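PDB 5BZA: beta-N-acetylhexosaminidase from Thermotoga neapolitana, which probably hydrolyses terminal non-reducing N-acetyl-D-hexosamine residues in N-acetyl-beta-D-hexosaminides, as a member of glycosyl hydrolase family 3. Local coordinates for residues R345-L350 with G397-D402; R376-R381 with Q460-R465. All coordinates share one frame; numbering follows the deposited sequence.

Contact 1 (R345-L350 with G397-D402). With CD (cadmium ion), chain T.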
loop_
_atom_site.group_PDB
_atom_site.type_symbol
_atom_site.label_atom_id
_atom_site.label_comp_id
_atom_site.label_asym_id
_atom_site.label_seq_id
_atom_site.Cartn_x
_atom_site.Cartn_y
_atom_site.Cartn_z
ATOM N N ARG B 345 -22.591 -29.556 0.606
ATOM C CA ARG B 345 -22.244 -30.382 -0.566
ATOM C C ARG B 345 -21.003 -29.885 -1.260
ATOM O O ARG B 345 -20.547 -28.788 -0.965
ATOM C CB ARG B 345 -23.374 -30.389 -1.606
ATOM C CG ARG B 345 -24.711 -30.894 -1.124
ATOM C CD ARG B 345 -25.728 -30.736 -2.273
ATOM N NE ARG B 345 -27.074 -31.215 -1.935
ATOM C CZ ARG B 345 -28.111 -31.201 -2.782
ATOM N NH1 ARG B 345 -27.953 -30.756 -4.024
ATOM N NH2 ARG B 345 -29.298 -31.643 -2.385
ATOM N N GLU B 346 -20.530 -30.611 -2.274
ATOM C CA GLU B 346 -19.313 -30.188 -2.952
ATOM C C GLU B 346 -19.762 -29.214 -4.051
ATOM O O GLU B 346 -20.810 -29.409 -4.679
ATOM C CB GLU B 346 -18.561 -31.372 -3.574
ATOM C CG GLU B 346 -18.320 -32.580 -2.640
ATOM C CD GLU B 346 -18.024 -33.852 -3.455
ATOM O OE1 GLU B 346 -18.812 -34.829 -3.376
ATOM O OE2 GLU B 346 -17.071 -33.822 -4.291
ATOM N N VAL B 347 -18.971 -28.177 -4.300
ATOM C CA VAL B 347 -19.459 -27.077 -5.107
ATOM C C VAL B 347 -18.702 -27.066 -6.412
ATOM O O VAL B 347 -17.502 -27.307 -6.450
ATOM C CB VAL B 347 -19.332 -25.679 -4.381
ATOM C CG1 VAL B 347 -19.686 -24.540 -5.299
ATOM C CG2 VAL B 347 -20.248 -25.614 -3.155
ATOM N N VAL B 348 -19.433 -26.783 -7.488
ATOM C CA VAL B 348 -18.832 -26.591 -8.773
ATOM C C VAL B 348 -18.844 -25.081 -8.985
ATOM O O VAL B 348 -19.906 -24.442 -8.839
ATOM C CB VAL B 348 -19.621 -27.332 -9.876
ATOM C CG1 VAL B 348 -19.086 -26.944 -11.232
ATOM C CG2 VAL B 348 -19.463 -28.827 -9.693
ATOM N N LEU B 349 -17.712 -24.515 -9.395
ATOM C CA LEU B 349 -17.605 -23.062 -9.486
ATOM C C LEU B 349 -17.520 -22.635 -10.931
ATOM O O LEU B 349 -16.605 -23.045 -11.670
ATOM C CB LEU B 349 -16.359 -22.540 -8.770
ATOM C CG LEU B 349 -16.186 -22.686 -7.250
ATOM C CD1 LEU B 349 -14.850 -22.081 -6.823
ATOM C CD2 LEU B 349 -17.354 -22.044 -6.485
ATOM N N LEU B 350 -18.433 -21.752 -11.314
ATOM C CA LEU B 350 -18.429 -21.227 -12.658
ATOM C C LEU B 350 -17.958 -19.809 -12.526
ATOM O O LEU B 350 -18.632 -18.972 -11.904
ATOM C CB LEU B 350 -19.829 -21.286 -13.299
ATOM C CG LEU B 350 -20.369 -22.682 -13.607
ATOM C CD1 LEU B 350 -21.770 -22.662 -14.251
ATOM C CD2 LEU B 350 -19.378 -23.383 -14.517
ATOM N N GLY B 397 -23.813 -30.765 -10.787
ATOM C CA GLY B 397 -22.997 -31.001 -9.621
ATOM C C GLY B 397 -23.983 -30.996 -8.480
ATOM O O GLY B 397 -25.198 -30.805 -8.671
ATOM N N GLU B 398 -23.481 -31.222 -7.282
ATOM C CA GLU B 398 -24.362 -31.268 -6.131
ATOM C C GLU B 398 -24.781 -29.853 -5.767
ATOM O O GLU B 398 -25.863 -29.621 -5.206
ATOM C CB GLU B 398 -23.648 -31.935 -4.974
ATOM C CG GLU B 398 -22.951 -33.171 -5.418
ATOM C CD GLU B 398 -22.070 -33.720 -4.317
ATOM O OE1 GLU B 398 -22.060 -33.132 -3.211
ATOM O OE2 GLU B 398 -21.390 -34.722 -4.573
ATOM N N LEU B 399 -23.896 -28.906 -6.075
ATOM C CA LEU B 399 -24.156 -27.492 -5.833
ATOM C C LEU B 399 -23.361 -26.728 -6.825
ATOM O O LEU B 399 -22.190 -27.032 -7.050
ATOM C CB LEU B 399 -23.792 -27.077 -4.411
ATOM C CG LEU B 399 -24.228 -25.711 -3.846
ATOM C CD1 LEU B 399 -25.740 -25.475 -3.957
ATOM C CD2 LEU B 399 -23.801 -25.625 -2.367
ATOM N N ILE B 400 -24.022 -25.758 -7.467
ATOM C CA ILE B 400 -23.352 -24.985 -8.486
ATOM C C ILE B 400 -23.402 -23.518 -8.112
ATOM O O ILE B 400 -24.466 -23.002 -7.763
ATOM C CB ILE B 400 -23.974 -25.201 -9.864
ATOM C CG1 ILE B 400 -24.033 -26.696 -10.181
ATOM C CG2 ILE B 400 -23.119 -24.507 -10.912
ATOM C CD1 ILE B 400 -24.698 -27.053 -11.529
ATOM N N PHE B 401 -22.238 -22.863 -8.165
ATOM C CA PHE B 401 -22.161 -21.428 -7.922
ATOM C C PHE B 401 -21.889 -20.772 -9.247
ATOM O O PHE B 401 -20.771 -20.893 -9.769
ATOM C CB PHE B 401 -21.034 -21.036 -6.947
ATOM C CG PHE B 401 -21.274 -21.418 -5.504
ATOM C CD1 PHE B 401 -22.469 -21.982 -5.098
ATOM C CD2 PHE B 401 -20.320 -21.115 -4.535
ATOM C CE1 PHE B 401 -22.687 -22.321 -3.769
ATOM C CE2 PHE B 401 -20.532 -21.430 -3.177
ATOM C CZ PHE B 401 -21.717 -22.036 -2.794
ATOM N N ASP B 402 -22.878 -20.055 -9.789
ATOM C CA ASP B 402 -22.652 -19.336 -11.039
ATOM C C ASP B 402 -22.321 -17.879 -10.684
ATOM O O ASP B 402 -23.134 -17.135 -10.115
ATOM C CB ASP B 402 -23.878 -19.462 -11.973
ATOM C CG ASP B 402 -23.764 -18.625 -13.266
ATOM O OD1 ASP B 402 -22.640 -18.193 -13.645
ATOM O OD2 ASP B 402 -24.822 -18.469 -13.957
HETATM CD CD CD T . -20.530 -35.058 -2.002
HETATM O O HOH W 1 -20.741 -31.132 -6.973
HETATM O O HOH W 2 -22.383 -35.004 -0.411
#
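Glu346 and Glu398 hold one cadmium ion between carboxylates whose planes stand 90° apart. Glu346 gives a single oxygen, OE1, 2.2 Å from the metal; its OE2 forms a salt bridge with Arg381 NE. Glu398 OE1 and OE2 both bind the cadmium ion, each at a longer 2.7 Å, alongside a water. The backbone N of Glu346 donates to Glu398 OE1 from above the carboxylate plane. Through an extended chain, Arg345 NH1 donates a hydrogen bond to Glu398 O (2.7 Å), in the guanidinium plane and on a carbonyl lone pair. The segments then run as neighbouring parallel strands of the mixed sheet in the C-terminal domain. Backbone hydrogen bonds from Val348 N to Leu399 O, Phe401 N to Val348 O and Leu350 N to Phe401 O form the ladder. Val347, Leu399, Leu349 and Phe401 share one face. There Val347 CG1 sits over the centre of the Phe401 ring, a CH-pi contact of 3.5 Å to the centroid. Val347 CG1 is anti to the backbone N (chi1 173°), and Val347 CG2 lies 3.6 Å from Leu399 CD2. Leu349 lies alongside Phe401, its CD2 3.7 Å from Phe401 CD2. On the other face Leu350 CD1 meets Ile400 CG2.

Contact 2 (R376-R381 with Q460-R465); sequences RFFKVR and QHLLGR
Leu463 and Phe378 approach from opposite directions, and Leu463 CG comes 3.8 Å from Phe378 CZ. Leu463 CD2 lies near CE1 of the same ring. Leu463 CD1 stands at the edge of the Phe377 ring, near its plane, and 3.8 Å from Phe377 O. Leu463 CG is anti to its own carbonyl carbon (chi1 -67°), which aims the branch at both aromatics. Leu462 meets Phe378 at about a right angle, with Leu462 CD2 3.7 Å from Phe378 CZ. Gln460 uses its aliphatic part: CG is 3.6 Å from Phe377 CE1, and the amide plane is turned 79° from the ring. The amide OE1 accepts a hydrogen bond from Lys457. Without the two methyls of Leu463, as with an alanine here, a gap is likely to open beside the Phe378 ring and at the edge of Phe377. Further out, Phe459 and Phe401 meet the Phe378 ring edge-to-face, and Tyr456 does the same with Phe377. Leu462 also touches Ile426 and Phe428 of strand 425-429. The end of helix 452-463 thus packs where helix 364-377 passes into strand 380-386, within the beta-alpha-beta crossover that joins this strand to its parallel neighbour 347-352 in the alpha/beta C-terminal domain.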
loop_
_atom_site.group_PDB
_atom_site.type_symbol
_atom_site.label_atom_id
_atom_site.label_comp_id
_atom_site.label_asym_id
_atom_site.label_seq_id
_atom_site.Cartn_x
_atom_site.Cartn_y
_atom_site.Cartn_z
ATOM N N ARG B 376 -12.197 -21.573 1.323
ATOM C CA ARG B 376 -12.248 -21.413 2.809
ATOM C C ARG B 376 -13.575 -21.841 3.431
ATOM O O ARG B 376 -13.652 -22.211 4.610
ATOM C CB ARG B 376 -11.997 -19.956 3.207
ATOM C CG ARG B 376 -10.682 -19.403 2.730
ATOM C CD ARG B 376 -10.359 -18.068 3.404
ATOM N NE ARG B 376 -10.210 -18.164 4.861
ATOM C CZ ARG B 376 -9.051 -18.357 5.501
ATOM N NH1 ARG B 376 -7.907 -18.462 4.828
ATOM N NH2 ARG B 376 -9.042 -18.418 6.820
ATOM N N PHE B 377 -14.627 -21.799 2.607
ATOM C CA PHE B 377 -16.016 -21.923 3.066
ATOM C C PHE B 377 -16.717 -23.186 2.559
ATOM O O PHE B 377 -17.655 -23.684 3.186
ATOM C CB PHE B 377 -16.812 -20.691 2.619
ATOM C CG PHE B 377 -16.346 -19.402 3.238
ATOM C CD1 PHE B 377 -16.804 -18.999 4.498
ATOM C CD2 PHE B 377 -15.461 -18.581 2.559
ATOM C CE1 PHE B 377 -16.366 -17.791 5.068
ATOM C CE2 PHE B 377 -15.023 -17.383 3.136
ATOM C CZ PHE B 377 -15.479 -16.993 4.389
ATOM N N PHE B 378 -16.289 -23.684 1.404
ATOM C CA PHE B 378 -16.992 -24.799 0.770
ATOM C C PHE B 378 -16.036 -25.829 0.263
ATOM O O PHE B 378 -14.975 -25.479 -0.238
ATOM C CB PHE B 378 -17.904 -24.295 -0.430
ATOM C CG PHE B 378 -18.959 -23.321 -0.002
ATOM C CD1 PHE B 378 -20.149 -23.778 0.508
ATOM C CD2 PHE B 378 -18.713 -21.962 0.006
ATOM C CE1 PHE B 378 -21.094 -22.910 0.966
ATOM C CE2 PHE B 378 -19.653 -21.080 0.486
ATOM C CZ PHE B 378 -20.844 -21.556 0.965
ATOM N N LYS B 379 -16.433 -27.102 0.339
ATOM C CA LYS B 379 -15.699 -28.106 -0.428
ATOM C C LYS B 379 -15.948 -27.804 -1.915
ATOM O O LYS B 379 -17.080 -27.532 -2.354
ATOM C CB LYS B 379 -16.146 -29.528 -0.090
ATOM C CG LYS B 379 -16.441 -29.754 1.351
ATOM C CD LYS B 379 -16.778 -31.217 1.609
ATOM C CE LYS B 379 -18.277 -31.329 1.724
ATOM N NZ LYS B 379 -18.749 -32.716 1.928
ATOM N N VAL B 380 -14.871 -27.814 -2.683
ATOM C CA VAL B 380 -14.951 -27.480 -4.088
ATOM C C VAL B 380 -14.581 -28.689 -4.944
ATOM O O VAL B 380 -13.454 -29.199 -4.844
ATOM C CB VAL B 380 -14.032 -26.308 -4.400
ATOM C CG1 VAL B 380 -13.942 -26.062 -5.896
ATOM C CG2 VAL B 380 -14.506 -25.054 -3.632
ATOM N N ARG B 381 -15.520 -29.154 -5.769
ATOM C CA ARG B 381 -15.273 -30.274 -6.689
ATOM C C ARG B 381 -14.607 -29.846 -7.980
ATOM O O ARG B 381 -13.716 -30.543 -8.466
ATOM C CB ARG B 381 -16.551 -31.036 -7.068
ATOM C CG ARG B 381 -16.180 -32.309 -7.867
ATOM C CD ARG B 381 -17.348 -33.211 -8.188
ATOM N NE ARG B 381 -17.963 -33.778 -6.995
ATOM C CZ ARG B 381 -19.007 -34.592 -7.038
ATOM N NH1 ARG B 381 -19.514 -34.946 -8.211
ATOM N NH2 ARG B 381 -19.540 -35.065 -5.924
ATOM N N GLN B 460 -19.939 -15.818 3.636
ATOM C CA GLN B 460 -20.282 -15.733 5.061
ATOM C C GLN B 460 -21.780 -15.596 5.286
ATOM O O GLN B 460 -22.373 -16.265 6.161
ATOM C CB GLN B 460 -19.575 -14.553 5.724
ATOM C CG GLN B 460 -18.143 -14.828 6.171
ATOM C CD GLN B 460 -17.594 -13.723 7.064
ATOM O OE1 GLN B 460 -17.992 -12.561 6.946
ATOM N NE2 GLN B 460 -16.674 -14.087 7.975
ATOM N N HIS B 461 -22.392 -14.739 4.476
ATOM C CA HIS B 461 -23.814 -14.448 4.600
ATOM C C HIS B 461 -24.625 -15.663 4.215
ATOM O O HIS B 461 -25.614 -15.998 4.855
ATOM C CB HIS B 461 -24.195 -13.238 3.748
ATOM C CG HIS B 461 -24.219 -11.962 4.530
ATOM N ND1 HIS B 461 -25.280 -11.603 5.336
ATOM C CD2 HIS B 461 -23.309 -10.967 4.647
ATOM C CE1 HIS B 461 -25.008 -10.458 5.936
ATOM N NE2 HIS B 461 -23.821 -10.045 5.528
ATOM N N LEU B 462 -24.161 -16.325 3.170
ATOM C CA LEU B 462 -24.779 -17.527 2.673
ATOM C C LEU B 462 -24.866 -18.556 3.766
ATOM O O LEU B 462 -25.953 -19.074 4.044
ATOM C CB LEU B 462 -23.978 -18.074 1.497
ATOM C CG LEU B 462 -24.579 -19.224 0.704
ATOM C CD1 LEU B 462 -25.945 -18.775 0.181
ATOM C CD2 LEU B 462 -23.662 -19.595 -0.460
ATOM N N LEU B 463 -23.727 -18.828 4.413
ATOM C CA LEU B 463 -23.691 -19.788 5.522
ATOM C C LEU B 463 -24.316 -19.233 6.804
ATOM O O LEU B 463 -24.799 -19.989 7.645
ATOM C CB LEU B 463 -22.254 -20.229 5.784
ATOM C CG LEU B 463 -21.685 -21.061 4.624
ATOM C CD1 LEU B 463 -20.191 -21.331 4.762
ATOM C CD2 LEU B 463 -22.447 -22.374 4.532
ATOM N N GLY B 464 -24.393 -17.908 6.911
ATOM C CA GLY B 464 -24.925 -17.282 8.107
ATOM C C GLY B 464 -26.376 -16.844 7.976
ATOM O O GLY B 464 -27.317 -17.631 8.146
ATOM N N ARG B 465 -26.550 -15.571 7.659
ATOM C CA ARG B 465 -27.853 -14.930 7.728
ATOM C C ARG B 465 -28.864 -15.391 6.627
ATOM O O ARG B 465 -30.071 -15.468 6.877
ATOM C CB ARG B 465 -27.638 -13.406 7.690
ATOM C CG ARG B 465 -28.667 -12.673 6.873
ATOM C CD ARG B 465 -28.281 -11.243 6.549
ATOM N NE ARG B 465 -29.286 -10.636 5.671
ATOM C CZ ARG B 465 -29.166 -10.563 4.348
ATOM N NH1 ARG B 465 -28.085 -11.061 3.758
ATOM N NH2 ARG B 465 -30.119 -9.992 3.610
#

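Contact 1 and contact 2 lie side by side in the C-terminal domain, their centres 11 Å apart. Their segments alternate along the chain. Strand 380-386, entered from contact 2, borders strand 347-352 of contact 1 in the mixed sheet. Two links join them: ring packing and a salt bridge. In the first, Phe401 CE2 of contact 1 lies 3.7 Å from Phe378 CD2 of contact 2. In the second, Arg381 of contact 2 reaches the cadmium ligands of contact 1: besides the bond from its NE, Arg381 NH2 makes a salt bridge with Glu346 OE1 (2.7 Å). The Gln460 side chain of contact 2 is about 8 Å from a different bound cadmium ion.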